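PDB 6JIL: cycloserine biosynthesis protein DcsG from Streptomyces lavendulae, which closes O-ureido-D-serine into the antibiotic D-cycloserine at the expense of ATP, using magnesium ions. Local coordinates for residues P14-M19 with V52-W57. Residues are numbered along the deposited sequence; the frame is centred on the assembly and turned at random.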
loop_
_atom_site.group_PDB
_atom_site.type_symbol
_atom_site.label_atom_id
_atom_site.label_comp_id
_atom_site.label_asym_id
_atom_site.label_seq_id
_atom_site.Cartn_x
_atom_site.Cartn_y
_atom_site.Cartn_z
ATOM N N PRO A 14 9.967 12.389 -8.017
ATOM C CA PRO A 14 11.168 12.685 -7.226
ATOM C C PRO A 14 11.376 11.792 -6.007
ATOM O O PRO A 14 12.494 11.675 -5.504
ATOM C CB PRO A 14 10.971 14.144 -6.828
ATOM C CG PRO A 14 10.204 14.701 -7.990
ATOM C CD PRO A 14 9.172 13.617 -8.215
ATOM N N ILE A 15 10.312 11.172 -5.513
ATOM C CA ILE A 15 10.463 10.302 -4.354
ATOM C C ILE A 15 10.292 8.828 -4.714
ATOM O O ILE A 15 10.107 7.992 -3.840
ATOM C CB ILE A 15 9.468 10.665 -3.234
ATOM C CG1 ILE A 15 8.032 10.488 -3.733
ATOM C CG2 ILE A 15 9.717 12.094 -2.779
ATOM C CD1 ILE A 15 6.995 10.428 -2.629
ATOM N N ASP A 16 10.349 8.516 -6.004
ATOM C CA ASP A 16 10.219 7.133 -6.453
ATOM C C ASP A 16 11.631 6.601 -6.623
ATOM O O ASP A 16 12.140 6.517 -7.741
ATOM C CB ASP A 16 9.485 7.068 -7.796
ATOM C CG ASP A 16 9.289 5.640 -8.291
ATOM O OD1 ASP A 16 9.786 4.698 -7.635
ATOM O OD2 ASP A 16 8.635 5.462 -9.342
ATOM N N TYR A 17 12.262 6.254 -5.505
ATOM C CA TYR A 17 13.633 5.750 -5.516
ATOM C C TYR A 17 13.789 4.494 -6.360
ATOM O O TYR A 17 14.899 4.153 -6.761
ATOM C CB TYR A 17 14.098 5.487 -4.080
ATOM C CG TYR A 17 13.720 6.619 -3.164
ATOM C CD1 TYR A 17 12.892 6.404 -2.064
ATOM C CD2 TYR A 17 14.102 7.928 -3.456
ATOM C CE1 TYR A 17 12.447 7.473 -1.280
ATOM C CE2 TYR A 17 13.661 9.001 -2.681
ATOM C CZ TYR A 17 12.834 8.768 -1.600
ATOM O OH TYR A 17 12.377 9.833 -0.852
ATOM N N ASP A 18 12.673 3.833 -6.655
ATOM C CA ASP A 18 12.698 2.606 -7.442
ATOM C C ASP A 18 12.837 2.797 -8.958
ATOM O O ASP A 18 13.401 1.943 -9.641
ATOM C CB ASP A 18 11.433 1.784 -7.152
ATOM C CG ASP A 18 11.340 1.333 -5.697
ATOM O OD1 ASP A 18 10.209 1.305 -5.157
ATOM O OD2 ASP A 18 12.389 0.996 -5.096
HETATM N N MSE A 19 12.345 3.910 -9.488
HETATM C CA MSE A 19 12.399 4.120 -10.936
HETATM C C MSE A 19 13.776 3.980 -11.592
HETATM O O MSE A 19 13.914 3.275 -12.589
HETATM C CB MSE A 19 11.796 5.470 -11.317
HETATM C CG MSE A 19 11.365 5.527 -12.781
HETATM SE SE MSE A 19 9.976 4.208 -13.219
HETATM C CE MSE A 19 8.452 5.176 -12.504
ATOM N N VAL A 52 2.261 -0.532 -16.185
ATOM C CA VAL A 52 2.533 -0.855 -14.789
ATOM C C VAL A 52 2.442 0.431 -13.974
ATOM O O VAL A 52 3.035 1.457 -14.330
ATOM C CB VAL A 52 3.938 -1.467 -14.576
ATOM C CG1 VAL A 52 4.270 -1.500 -13.090
ATOM C CG2 VAL A 52 3.978 -2.875 -15.127
ATOM N N PHE A 53 1.685 0.374 -12.886
ATOM C CA PHE A 53 1.521 1.533 -12.021
ATOM C C PHE A 53 2.633 1.523 -10.980
ATOM O O PHE A 53 2.658 0.688 -10.075
ATOM C CB PHE A 53 0.151 1.490 -11.357
ATOM C CG PHE A 53 -0.979 1.404 -12.332
ATOM C CD1 PHE A 53 -1.801 0.289 -12.369
ATOM C CD2 PHE A 53 -1.236 2.447 -13.204
ATOM C CE1 PHE A 53 -2.869 0.221 -13.265
ATOM C CE2 PHE A 53 -2.298 2.382 -14.095
ATOM C CZ PHE A 53 -3.116 1.261 -14.120
ATOM N N ARG A 54 3.560 2.458 -11.125
ATOM C CA ARG A 54 4.689 2.534 -10.227
ATOM C C ARG A 54 4.544 3.558 -9.119
ATOM O O ARG A 54 4.529 3.198 -7.942
ATOM C CB ARG A 54 5.965 2.808 -11.029
ATOM C CG ARG A 54 6.413 1.622 -11.877
ATOM C CD ARG A 54 6.603 0.416 -10.984
ATOM N NE ARG A 54 7.360 0.823 -9.812
ATOM C CZ ARG A 54 7.078 0.462 -8.567
ATOM N NH1 ARG A 54 6.051 -0.341 -8.316
ATOM N NH2 ARG A 54 7.796 0.957 -7.563
ATOM N N SER A 55 4.416 4.829 -9.488
ATOM C CA SER A 55 4.320 5.874 -8.484
ATOM C C SER A 55 3.393 7.053 -8.779
ATOM O O SER A 55 3.806 8.206 -8.660
ATOM C CB SER A 55 5.719 6.405 -8.191
ATOM O OG SER A 55 6.350 6.808 -9.393
ATOM N N PRO A 56 2.132 6.784 -9.159
ATOM C CA PRO A 56 1.184 7.862 -9.442
ATOM C C PRO A 56 0.613 8.175 -8.063
ATOM O O PRO A 56 -0.599 8.176 -7.850
ATOM C CB PRO A 56 0.174 7.169 -10.329
ATOM C CG PRO A 56 0.054 5.841 -9.651
ATOM C CD PRO A 56 1.486 5.470 -9.334
ATOM N N TRP A 57 1.507 8.445 -7.123
ATOM C CA TRP A 57 1.096 8.643 -5.745
ATOM C C TRP A 57 0.186 9.795 -5.363
ATOM O O TRP A 57 -0.279 9.850 -4.220
ATOM C CB TRP A 57 2.326 8.587 -4.841
ATOM C CG TRP A 57 3.011 7.238 -4.935
ATOM C CD1 TRP A 57 2.411 6.023 -5.149
ATOM C CD2 TRP A 57 4.412 6.971 -4.817
ATOM N NE1 TRP A 57 3.349 5.023 -5.178
ATOM C CE2 TRP A 57 4.587 5.576 -4.974
ATOM C CE3 TRP A 57 5.536 7.772 -4.593
ATOM C CZ2 TRP A 57 5.841 4.968 -4.915
ATOM C CZ3 TRP A 57 6.790 7.166 -4.535
ATOM C CH2 TRP A 57 6.929 5.777 -4.696
HETATM O O HOH W 1 9.445 2.692 -9.984
#
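Arg54, on the segment 52-57, reaches across to the turn from Asp16 to Met19. Its CB packs against the selenomethionine methyl, CE of Met19 lying 3.7 Å from CB of Arg54; the two side chains run past each other in opposite directions. CG still touches that methyl. The chain then bends at chi2 and again at chi3, which brings NE to the water beside Asp16 and NH2 to Asp18. NE gives its hydrogen to that water at 2.8 Å, which lies in the guanidinium plane and in turn donates to OD2 of Asp16. At the tip, NH2 makes a long salt bridge to OD1 of Asp18 (3.4 Å), the carboxylate plane turned 47° from the guanidinium. NH2 also donates to the carbonyl of Pro275. OD1 of Asp18 accepts from N of Leu277 and, weakly, from N of Asn278, while OD2 accepts from N of Leu279, so the pair joins this loop to residues 275-279.

Beside it, OG of Ser55 donates to OD2 of Asp16 over 2.7 Å, arriving 43° out of the carboxylate plane; the hydroxyl is also bonded to Thr8. The other oxygen, OD1 of Asp16, caps the type I turn that leads into helix 19-28, through weak bonds from N of Asp18 and N of Met19. Farther out, CD1 of Ile15 packs 3.6 Å from CE3 of Trp57, and the carbonyl O of Ile15 meets the indole edge in plane, 3.5 Å from CZ3. CB of Ser55 sits over one face of that indole, whose NE1 donates to O of Glu274.

Trp57 lies about 5 Å, side chain to side chain, from the magnesium ligand Glu271. The two segments meet at the C-terminal edge of the parallel sheet in the N-terminal domain of this ATP-grasp ligase, near the magnesium site and the probable catalytic Arg220.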